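Local coordinates for histidine triad (HIT) protein (Marinobacter aquaeolei, PDB 3OHE) that binds calcium and probably acts as a nucleotide-processing hydrolase or transferase of the histidine triad family, at residues A[7-12]-A[87-92]. Residues are numbered along the deposited sequence; the frame is centred on the assembly and turned at random. Where two conformers were deposited one is given.
With CA (calcium ion), chain C; GOL (glycerol), chain F.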
ATOM      1  N   GLU A   7      -0.908  20.471   5.709  1.00  8.72           N
ATOM      2  CA  GLU A   7      -2.025  20.940   6.522  1.00  9.80           C
ATOM      3  C   GLU A   7      -3.179  19.959   6.565  1.00  9.01           C
ATOM      4  O   GLU A   7      -3.854  19.859   7.601  1.00 10.09           O
ATOM      5  CB  GLU A   7      -2.515  22.308   6.034  1.00 11.69           C
ATOM      6  CG  GLU A   7      -3.137  22.313   4.632  1.00 14.96           C
ATOM      7  CD  GLU A   7      -4.621  21.906   4.519  1.00 20.84           C
ATOM      8  OE1 GLU A   7      -5.391  21.966   5.529  1.00 22.02           O
ATOM      9  OE2 GLU A   7      -5.033  21.528   3.382  1.00 23.70           O
ATOM     10  N   ARG A   8      -3.440  19.237   5.478  1.00  9.13           N
ATOM     11  CA  ARG A   8      -4.574  18.294   5.479  1.00  9.41           C
ATOM     12  C   ARG A   8      -4.281  17.104   6.403  1.00  8.31           C
ATOM     13  O   ARG A   8      -5.145  16.607   7.107  1.00  9.91           O
ATOM     14  CB  ARG A   8      -4.905  17.825   4.061  1.00  9.60           C
ATOM     15  CG  ARG A   8      -6.025  16.828   3.954  1.00 15.85           C
ATOM     16  CD  ARG A   8      -7.411  17.275   4.348  1.00 22.58           C
ATOM     17  NE  ARG A   8      -8.352  16.166   4.103  1.00 27.66           N
ATOM     18  CZ  ARG A   8      -8.801  15.776   2.899  1.00 35.04           C
ATOM     19  NH1 ARG A   8      -8.442  16.403   1.776  1.00 37.82           N
ATOM     20  NH2 ARG A   8      -9.642  14.740   2.819  1.00 34.74           N
ATOM     21  N   LEU A   9      -3.036  16.633   6.378  1.00  8.51           N
ATOM     22  CA  LEU A   9      -2.626  15.553   7.296  1.00  7.86           C
ATOM     23  C   LEU A   9      -2.729  16.030   8.739  1.00  9.14           C
ATOM     24  O   LEU A   9      -3.261  15.313   9.583  1.00 10.21           O
ATOM     25  CB  LEU A   9      -1.219  15.050   6.980  1.00  8.10           C
ATOM     26  CG  LEU A   9      -1.086  14.284   5.665  1.00  9.90           C
ATOM     27  CD1 LEU A   9       0.371  13.945   5.352  1.00  9.78           C
ATOM     28  CD2 LEU A   9      -1.965  13.054   5.629  1.00 17.78           C
ATOM     29  N   ALA A  10      -2.263  17.251   9.022  1.00  8.67           N
ATOM     30  CA  ALA A  10      -2.388  17.806  10.357  1.00  9.67           C
ATOM     31  C   ALA A  10      -3.838  17.899  10.816  1.00 10.45           C
ATOM     32  O   ALA A  10      -4.187  17.506  11.944  1.00 11.68           O
ATOM     33  CB  ALA A  10      -1.717  19.176  10.405  1.00 10.92           C
ATOM     34  N   ALA A  11      -4.710  18.375   9.933  1.00  9.33           N
ATOM     35  CA  ALA A  11      -6.126  18.543  10.252  1.00 10.94           C
ATOM     36  C   ALA A  11      -6.863  17.222  10.528  1.00  9.81           C
ATOM     37  O   ALA A  11      -7.773  17.166  11.354  1.00 13.04           O
ATOM     38  CB  ALA A  11      -6.832  19.308   9.138  1.00 12.40           C
ATOM     39  N   ASP A  12      -6.459  16.164   9.835  1.00  8.97           N
ATOM     40  CA  ASP A  12      -7.187  14.888   9.810  1.00  8.66           C
ATOM     41  C   ASP A  12      -6.673  13.903  10.849  1.00  8.20           C
ATOM     42  O   ASP A  12      -7.224  12.787  10.951  1.00  8.66           O
ATOM     43  CB  ASP A  12      -7.084  14.244   8.419  1.00 10.65           C
ATOM     44  CG  ASP A  12      -7.953  14.898   7.376  1.00 16.01           C
ATOM     45  OD1 ASP A  12      -8.778  15.772   7.715  1.00 17.41           O
ATOM     46  OD2 ASP A  12      -7.805  14.484   6.183  1.00 18.55           O
ATOM     47  N   VAL A  87      -3.361  14.640  -1.508  1.00  9.53           N
ATOM     48  CA  VAL A  87      -2.310  15.143  -0.627  1.00  7.98           C
ATOM     49  C   VAL A  87      -1.000  14.644  -1.174  1.00  8.22           C
ATOM     50  O   VAL A  87      -0.733  13.434  -1.154  1.00 10.07           O
ATOM     51  CB  VAL A  87      -2.544  14.682   0.814  1.00  9.87           C
ATOM     52  CG1 VAL A  87      -1.356  15.056   1.688  1.00 10.26           C
ATOM     53  CG2 VAL A  87      -3.876  15.279   1.344  1.00 11.56           C
ATOM     54  N   PRO A  88      -0.159  15.547  -1.687  1.00  8.27           N
ATOM     55  CA  PRO A  88       1.032  15.082  -2.428  1.00  9.21           C
ATOM     56  C   PRO A  88       2.176  14.599  -1.532  1.00  9.50           C
ATOM     57  O   PRO A  88       3.038  13.889  -1.999  1.00 13.49           O
ATOM     58  CB  PRO A  88       1.461  16.323  -3.231  1.00 10.18           C
ATOM     59  CG  PRO A  88       1.003  17.500  -2.372  1.00  9.72           C
ATOM     60  CD  PRO A  88      -0.326  17.014  -1.781  1.00  8.46           C
ATOM     61  N   GLN A  89       2.114  14.911  -0.253  1.00  7.39           N
ATOM     62  CA  GLN A  89       3.129  14.513   0.701  1.00  6.80           C
ATOM     63  C   GLN A  89       3.002  13.029   1.014  1.00  5.77           C
ATOM     64  O   GLN A  89       2.002  12.595   1.561  1.00  7.87           O
ATOM     65  CB  GLN A  89       2.969  15.346   1.950  1.00  6.92           C
ATOM     66  CG  GLN A  89       3.996  15.051   3.057  1.00  6.82           C
ATOM     67  CD  GLN A  89       3.963  16.113   4.125  1.00  7.35           C
ATOM     68  OE1 GLN A  89       3.181  16.041   5.076  1.00  8.01           O
ATOM     69  NE2 GLN A  89       4.764  17.163   3.928  1.00  8.32           N
ATOM     70  N   LEU A  90       4.041  12.269   0.709  1.00  6.11           N
ATOM     71  CA  LEU A  90       4.050  10.826   0.921  1.00  6.51           C
ATOM     72  C   LEU A  90       3.640  10.494   2.368  1.00  6.55           C
ATOM     73  O   LEU A  90       4.242  10.984   3.326  1.00  6.73           O
ATOM     74  CB  LEU A  90       5.438  10.257   0.672  1.00  7.27           C
ATOM     75  CG  LEU A  90       5.667   8.772   1.027  1.00  6.78           C
ATOM     76  CD1 LEU A  90       4.748   7.865   0.217  1.00  8.23           C
ATOM     77  CD2 LEU A  90       7.129   8.424   0.854  1.00  8.77           C
ATOM     78  N   HIS A  91       2.646   9.595   2.489  1.00  6.02           N
ATOM     79  CA  HIS A  91       2.233   9.103   3.780  1.00  6.37           C
ATOM     80  C   HIS A  91       1.721   7.681   3.591  1.00  6.82           C
ATOM     81  O   HIS A  91       1.080   7.375   2.594  1.00  8.27           O
ATOM     82  CB  HIS A  91       1.230  10.051   4.443  1.00  8.22           C
ATOM     83  CG  HIS A  91      -0.042  10.256   3.684  1.00  8.00           C
ATOM     84  ND1 HIS A  91      -0.122  11.075   2.586  1.00  7.61           N
ATOM     85  CD2 HIS A  91      -1.311   9.835   3.926  1.00  8.30           C
ATOM     86  CE1 HIS A  91      -1.384  11.124   2.167  1.00  7.99           C
ATOM     87  NE2 HIS A  91      -2.122  10.361   2.953  1.00  8.93           N
ATOM     88  N   LEU A  92       1.995   6.838   4.582  0.60  5.40           N
ATOM     89  CA  LEU A  92       1.731   5.416   4.453  0.60  5.20           C
ATOM     90  C   LEU A  92       0.672   5.014   5.473  0.60  5.53           C
ATOM     91  O   LEU A  92       0.898   5.119   6.685  0.60  6.63           O
ATOM     92  CB  LEU A  92       3.069   4.664   4.625  0.60  8.39           C
ATOM     93  CG  LEU A  92       3.130   3.178   4.345  0.60  7.46           C
ATOM     94  CD1 LEU A  92       2.761   2.928   2.851  0.60  7.50           C
ATOM     95  CD2 LEU A  92       4.517   2.574   4.657  0.60  7.04           C
TER
HETATM   96 CA    CA C 137      -3.442  17.314  14.247  0.50 14.51          CA
HETATM   97  C1  GOL F 140      -5.268  12.208   5.190  1.00 25.36           C
HETATM   98  O1  GOL F 140      -5.247  13.606   5.423  1.00 28.52           O
HETATM   99  C2  GOL F 140      -5.114  11.961   3.707  1.00 18.44           C
HETATM  100  O2  GOL F 140      -4.877  10.578   3.487  1.00 15.53           O
HETATM  101  C3  GOL F 140      -6.419  12.443   3.087  1.00 27.88           C
HETATM  102  O3  GOL F 140      -6.279  12.612   1.701  1.00 29.53           O
HETATM  103  O   HOH W   1      -1.428  15.668  13.680  1.00 16.92           O
HETATM  104  O   HOH W   2      -3.650  19.649  14.025  0.50 23.70           O
HETATM  105  O   HOH W   3      -4.351  17.059  16.615  1.00 25.15           O
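Leu9 lays its CD2 methyl over the middle of the His91 imidazole, a CH-pi contact in which CD2 lies 3.7 Å from the ring centroid and 10° off the ring normal. Its other methyl reaches Gln89, with CD1 3.5 Å from the amide OE1. Val87 completes the apolar patch by splitting its branches: CG1 packs on Leu9 CG, while CG2 touches the aliphatic part of Arg8, 3.7 Å from its CG. With Arg8 CG anti to the backbone N (chi1 178°) and the chain bent at chi2, the guanidinium runs forward along its own helix to Asp12, where NE forms a short (2.7 Å) but bent salt bridge with OD2, on the syn side yet tilted out of both planes.

The imidazole is held at its edge by its own loop. ND1 donates to Gln89 O at 2.8 Å in a nearly straight bond (173°) lying in the ring plane, while Gln89 turns its amide to His6 N and Gln4 O in the N-terminal chain. A glycerol, probably from the crystallisation liquor, bridges the segments from Asp12 OD2 to His91 NE2.

In the family motif His-phi-His-phi-His-phi-phi (phi hydrophobic), Gln89 takes the first histidine's place, and His91 aligns with the nucleophile of active relatives. The ND1 bond fixes the ring's rotation and, with the Leu9 methyl, presents NE2 to glycerol O2, consistent with how relatives present the equivalent histidine to a nucleotide-binding cleft.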